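Local coordinates for esterase E25 (Uncultured bacterium, PDB 4Q05), which probably hydrolyses carboxylic ester bonds, as a dimeric bacterial esterase of the hormone-sensitive lipase family, at residues A209-E221 and P279-P292. Sequence-based numbering, arbitrary orientation.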
loop_
_atom_site.group_PDB
_atom_site.type_symbol
_atom_site.label_atom_id
_atom_site.label_comp_id
_atom_site.label_asym_id
_atom_site.label_seq_id
_atom_site.Cartn_x
_atom_site.Cartn_y
_atom_site.Cartn_z
ATOM N N ALA A 209 -0.318 -12.326 -13.782
ATOM C CA ALA A 209 -1.338 -11.412 -13.273
ATOM C C ALA A 209 -1.826 -10.512 -14.405
ATOM O O ALA A 209 -2.990 -10.120 -14.444
ATOM C CB ALA A 209 -0.774 -10.567 -12.160
ATOM N N ASN A 210 -0.912 -10.177 -15.312
ATOM C CA ASN A 210 -1.246 -9.416 -16.502
ATOM C C ASN A 210 -2.262 -10.184 -17.355
ATOM O O ASN A 210 -3.295 -9.643 -17.728
ATOM C CB ASN A 210 0.028 -9.080 -17.302
ATOM C CG ASN A 210 -0.265 -8.307 -18.571
ATOM O OD1 ASN A 210 -1.050 -8.753 -19.414
ATOM N ND2 ASN A 210 0.367 -7.145 -18.720
ATOM N N LEU A 211 -1.979 -11.453 -17.641
ATOM C CA LEU A 211 -2.927 -12.292 -18.392
ATOM C C LEU A 211 -4.243 -12.427 -17.647
ATOM O O LEU A 211 -5.315 -12.436 -18.251
ATOM C CB LEU A 211 -2.365 -13.693 -18.631
ATOM C CG LEU A 211 -1.076 -13.798 -19.435
ATOM C CD1 LEU A 211 -0.559 -15.232 -19.355
ATOM C CD2 LEU A 211 -1.291 -13.331 -20.883
ATOM N N THR A 212 -4.163 -12.539 -16.326
ATOM C CA THR A 212 -5.372 -12.673 -15.519
ATOM C C THR A 212 -6.272 -11.449 -15.704
ATOM O O THR A 212 -7.464 -11.565 -15.979
ATOM C CB THR A 212 -5.027 -12.896 -14.032
ATOM O OG1 THR A 212 -4.499 -14.217 -13.881
ATOM C CG2 THR A 212 -6.263 -12.769 -13.154
ATOM N N MET A 213 -5.690 -10.270 -15.565
ATOM C CA MET A 213 -6.453 -9.046 -15.768
ATOM C C MET A 213 -7.032 -8.986 -17.189
ATOM O O MET A 213 -8.198 -8.646 -17.381
ATOM C CB MET A 213 -5.574 -7.821 -15.487
ATOM C CG MET A 213 -5.154 -7.699 -14.012
ATOM S SD MET A 213 -4.069 -6.278 -13.785
ATOM C CE MET A 213 -5.220 -4.915 -14.035
ATOM N N GLY A 214 -6.210 -9.310 -18.184
ATOM C CA GLY A 214 -6.669 -9.288 -19.562
ATOM C C GLY A 214 -7.786 -10.282 -19.812
ATOM O O GLY A 214 -8.761 -9.984 -20.497
ATOM N N LEU A 215 -7.652 -11.476 -19.248
ATOM C CA LEU A 215 -8.701 -12.483 -19.372
ATOM C C LEU A 215 -10.017 -12.009 -18.767
ATOM O O LEU A 215 -11.082 -12.140 -19.374
ATOM C CB LEU A 215 -8.294 -13.777 -18.678
ATOM C CG LEU A 215 -9.450 -14.779 -18.629
ATOM C CD1 LEU A 215 -9.851 -15.181 -20.047
ATOM C CD2 LEU A 215 -9.071 -16.000 -17.815
ATOM N N VAL A 216 -9.956 -11.472 -17.553
ATOM C CA VAL A 216 -11.183 -11.057 -16.894
ATOM C C VAL A 216 -11.885 -9.967 -17.710
ATOM O O VAL A 216 -13.100 -9.956 -17.807
ATOM C CB VAL A 216 -10.932 -10.586 -15.448
ATOM C CG1 VAL A 216 -12.221 -10.044 -14.836
ATOM C CG2 VAL A 216 -10.398 -11.741 -14.619
ATOM N N GLN A 217 -11.113 -9.054 -18.288
ATOM C CA GLN A 217 -11.681 -8.007 -19.127
ATOM C C GLN A 217 -12.398 -8.600 -20.344
ATOM O O GLN A 217 -13.495 -8.173 -20.704
ATOM C CB GLN A 217 -10.588 -7.024 -19.554
ATOM C CG GLN A 217 -10.161 -6.120 -18.407
ATOM C CD GLN A 217 -8.860 -5.412 -18.669
ATOM O OE1 GLN A 217 -7.975 -5.942 -19.331
ATOM N NE2 GLN A 217 -8.730 -4.214 -18.139
ATOM N N HIS A 218 -11.770 -9.598 -20.952
ATOM C CA HIS A 218 -12.353 -10.334 -22.070
ATOM C C HIS A 218 -13.656 -11.022 -21.647
ATOM O O HIS A 218 -14.697 -10.850 -22.289
ATOM C CB HIS A 218 -11.341 -11.357 -22.587
ATOM C CG HIS A 218 -11.793 -12.106 -23.806
ATOM N ND1 HIS A 218 -12.382 -11.487 -24.889
ATOM C CD2 HIS A 218 -11.723 -13.423 -24.120
ATOM C CE1 HIS A 218 -12.665 -12.391 -25.811
ATOM N NE2 HIS A 218 -12.272 -13.573 -25.370
ATOM N N LEU A 219 -13.603 -11.779 -20.552
ATOM C CA LEU A 219 -14.793 -12.444 -20.019
ATOM C C LEU A 219 -15.943 -11.474 -19.791
ATOM O O LEU A 219 -17.097 -11.781 -20.098
ATOM C CB LEU A 219 -14.489 -13.164 -18.708
ATOM C CG LEU A 219 -13.430 -14.257 -18.740
ATOM C CD1 LEU A 219 -13.146 -14.748 -17.325
ATOM C CD2 LEU A 219 -13.863 -15.402 -19.646
ATOM N N ILE A 220 -15.638 -10.315 -19.221
ATOM C CA ILE A 220 -16.673 -9.336 -18.941
ATOM C C ILE A 220 -17.296 -8.845 -20.243
ATOM O O ILE A 220 -18.514 -8.700 -20.335
ATOM C CB ILE A 220 -16.126 -8.164 -18.107
ATOM C CG1 ILE A 220 -15.853 -8.630 -16.678
ATOM C CG2 ILE A 220 -17.108 -7.013 -18.086
ATOM C CD1 ILE A 220 -14.965 -7.680 -15.894
ATOM N N GLU A 221 -16.453 -8.613 -21.244
ATOM C CA GLU A 221 -16.897 -8.202 -22.572
ATOM C C GLU A 221 -17.833 -9.245 -23.173
ATOM O O GLU A 221 -18.875 -8.910 -23.733
ATOM C CB GLU A 221 -15.702 -8.053 -23.515
ATOM C CG GLU A 221 -14.816 -6.842 -23.277
ATOM C CD GLU A 221 -13.562 -6.856 -24.154
ATOM O OE1 GLU A 221 -13.489 -7.709 -25.075
ATOM O OE2 GLU A 221 -12.653 -6.022 -23.917
ATOM N N PRO A 279 -4.246 -1.578 -23.717
ATOM C CA PRO A 279 -4.766 -2.368 -22.589
ATOM C C PRO A 279 -4.526 -3.853 -22.756
ATOM O O PRO A 279 -4.574 -4.586 -21.774
ATOM C CB PRO A 279 -6.277 -2.094 -22.618
ATOM C CG PRO A 279 -6.419 -0.782 -23.317
ATOM C CD PRO A 279 -5.289 -0.735 -24.330
ATOM N N LEU A 280 -4.279 -4.308 -23.979
ATOM C CA LEU A 280 -3.975 -5.713 -24.169
ATOM C C LEU A 280 -2.574 -6.014 -23.633
ATOM O O LEU A 280 -2.296 -7.132 -23.211
ATOM C CB LEU A 280 -4.123 -6.115 -25.640
ATOM C CG LEU A 280 -5.556 -6.051 -26.183
ATOM C CD1 LEU A 280 -5.591 -6.331 -27.685
ATOM C CD2 LEU A 280 -6.459 -7.021 -25.435
ATOM N N VAL A 281 -1.711 -4.998 -23.642
ATOM C CA VAL A 281 -0.352 -5.114 -23.115
ATOM C C VAL A 281 -0.284 -4.715 -21.635
ATOM O O VAL A 281 0.422 -5.339 -20.840
ATOM C CB VAL A 281 0.609 -4.210 -23.901
ATOM C CG1 VAL A 281 2.001 -4.260 -23.302
ATOM C CG2 VAL A 281 0.636 -4.605 -25.387
ATOM N N SER A 282 -1.006 -3.654 -21.280
ATOM C CA SER A 282 -0.999 -3.132 -19.914
ATOM C C SER A 282 -2.442 -2.964 -19.491
ATOM O O SER A 282 -3.030 -1.904 -19.692
ATOM C CB SER A 282 -0.290 -1.787 -19.884
ATOM O OG SER A 282 1.089 -1.944 -20.185
ATOM N N PRO A 283 -3.036 -4.039 -18.956
ATOM C CA PRO A 283 -4.473 -4.111 -18.681
ATOM C C PRO A 283 -4.984 -3.051 -17.692
ATOM O O PRO A 283 -6.192 -2.823 -17.648
ATOM C CB PRO A 283 -4.653 -5.515 -18.084
ATOM C CG PRO A 283 -3.470 -6.275 -18.466
ATOM C CD PRO A 283 -2.344 -5.312 -18.690
ATOM N N LEU A 284 -4.099 -2.443 -16.906
ATOM C CA LEU A 284 -4.493 -1.349 -16.018
ATOM C C LEU A 284 -5.230 -0.263 -16.806
ATOM O O LEU A 284 -6.109 0.420 -16.275
ATOM C CB LEU A 284 -3.263 -0.732 -15.347
ATOM C CG LEU A 284 -3.514 0.492 -14.464
ATOM C CD1 LEU A 284 -4.560 0.158 -13.383
ATOM C CD2 LEU A 284 -2.220 0.958 -13.831
ATOM N N TYR A 285 -4.857 -0.100 -18.073
ATOM C CA TYR A 285 -5.468 0.921 -18.923
ATOM C C TYR A 285 -6.845 0.533 -19.415
ATOM O O TYR A 285 -7.581 1.367 -19.949
ATOM C CB TYR A 285 -4.555 1.278 -20.104
ATOM C CG TYR A 285 -3.343 2.013 -19.628
ATOM C CD1 TYR A 285 -3.449 3.316 -19.177
ATOM C CD2 TYR A 285 -2.105 1.395 -19.573
ATOM C CE1 TYR A 285 -2.358 3.993 -18.709
ATOM C CE2 TYR A 285 -0.999 2.065 -19.100
ATOM C CZ TYR A 285 -1.133 3.362 -18.672
ATOM O OH TYR A 285 -0.049 4.043 -18.195
ATOM N N GLY A 286 -7.198 -0.733 -19.242
ATOM C CA GLY A 286 -8.512 -1.183 -19.659
ATOM C C GLY A 286 -9.529 -0.942 -18.560
ATOM O O GLY A 286 -9.195 -0.444 -17.479
ATOM N N ASP A 287 -10.769 -1.322 -18.835
ATOM C CA ASP A 287 -11.869 -1.163 -17.895
ATOM C C ASP A 287 -11.779 -2.215 -16.800
ATOM O O ASP A 287 -11.570 -3.389 -17.085
ATOM C CB ASP A 287 -13.198 -1.328 -18.633
ATOM C CG ASP A 287 -14.383 -0.742 -17.864
ATOM O OD1 ASP A 287 -14.252 -0.442 -16.654
ATOM O OD2 ASP A 287 -15.454 -0.587 -18.487
ATOM N N LEU A 288 -11.944 -1.796 -15.548
ATOM C CA LEU A 288 -11.910 -2.726 -14.422
ATOM C C LEU A 288 -13.268 -2.859 -13.736
ATOM O O LEU A 288 -13.403 -3.581 -12.749
ATOM C CB LEU A 288 -10.843 -2.300 -13.408
ATOM C CG LEU A 288 -9.424 -2.203 -13.973
ATOM C CD1 LEU A 288 -8.412 -1.916 -12.865
ATOM C CD2 LEU A 288 -9.064 -3.485 -14.687
ATOM N N HIS A 289 -14.284 -2.173 -14.251
ATOM C CA HIS A 289 -15.622 -2.366 -13.714
ATOM C C HIS A 289 -16.056 -3.814 -13.892
ATOM O O HIS A 289 -15.740 -4.446 -14.894
ATOM C CB HIS A 289 -16.645 -1.445 -14.390
ATOM C CG HIS A 289 -16.485 0.003 -14.046
ATOM N ND1 HIS A 289 -15.633 0.843 -14.734
ATOM C CD2 HIS A 289 -17.082 0.765 -13.097
ATOM C CE1 HIS A 289 -15.711 2.058 -14.222
ATOM N NE2 HIS A 289 -16.578 2.036 -13.224
ATOM N N GLY A 290 -16.788 -4.339 -12.917
ATOM C CA GLY A 290 -17.269 -5.702 -13.009
ATOM C C GLY A 290 -16.289 -6.740 -12.507
ATOM O O GLY A 290 -16.616 -7.922 -12.448
ATOM N N PHE A 291 -15.082 -6.322 -12.139
ATOM C CA PHE A 291 -14.112 -7.294 -11.630
ATOM C C PHE A 291 -14.620 -7.990 -10.371
ATOM O O PHE A 291 -15.298 -7.388 -9.544
ATOM C CB PHE A 291 -12.735 -6.648 -11.383
ATOM C CG PHE A 291 -11.780 -6.792 -12.547
ATOM C CD1 PHE A 291 -12.151 -6.389 -13.824
ATOM C CD2 PHE A 291 -10.520 -7.339 -12.362
ATOM C CE1 PHE A 291 -11.278 -6.526 -14.897
ATOM C CE2 PHE A 291 -9.642 -7.474 -13.422
ATOM C CZ PHE A 291 -10.018 -7.062 -14.697
ATOM N N PRO A 292 -14.289 -9.275 -10.227
ATOM C CA PRO A 292 -14.563 -10.019 -9.000
ATOM C C PRO A 292 -13.754 -9.399 -7.857
ATOM O O PRO A 292 -12.844 -8.622 -8.131
ATOM C CB PRO A 292 -13.994 -11.419 -9.300
ATOM C CG PRO A 292 -13.694 -11.450 -10.754
ATOM C CD PRO A 292 -13.453 -10.035 -11.170
HETATM O O HOH W 1 -3.357 -8.654 -21.017
HETATM O O HOH W 2 -6.929 -5.954 -21.733
#
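Gln217 and Asn210 use their side-chain amides to tie helix 206-221 of the alpha/beta hydrolase fold, the helix that follows the probable nucleophile elbow, to the loop leading into strand 294-299. Gln217 NE2 donates to two backbone carbonyls: Pro283 O at 2.9 Å, and Asp287 O at 3.1 Å, where the donor stands above the carbonyl plane. Pro283 O also accepts from Gly286 N. A water donates to both Gln217 OE1 and Pro279 O, so both ends of the amide are engaged; a leucine in its place would probably leave the carbonyl of Asp287 without this donor and break the water link to Pro279. Two turns earlier, Asn210, its CG trans to the backbone N (chi1 179°), sends ND2 to Val281 O at 2.8 Å, almost within its own amide plane, while OD1 also bonds Tyr270 OH. Apolar contacts fill the rest. The Pro283 ring packs against Met213 CB and crosses the Asn210 side chain at about a right angle. Phe291, the last residue of a type II beta turn that starts at Leu288, meets Gln217 CG at its ring edge; over one face Val216 CG1 makes a CH-pi contact, 3.6 Å from the ring centroid and 9° off the normal.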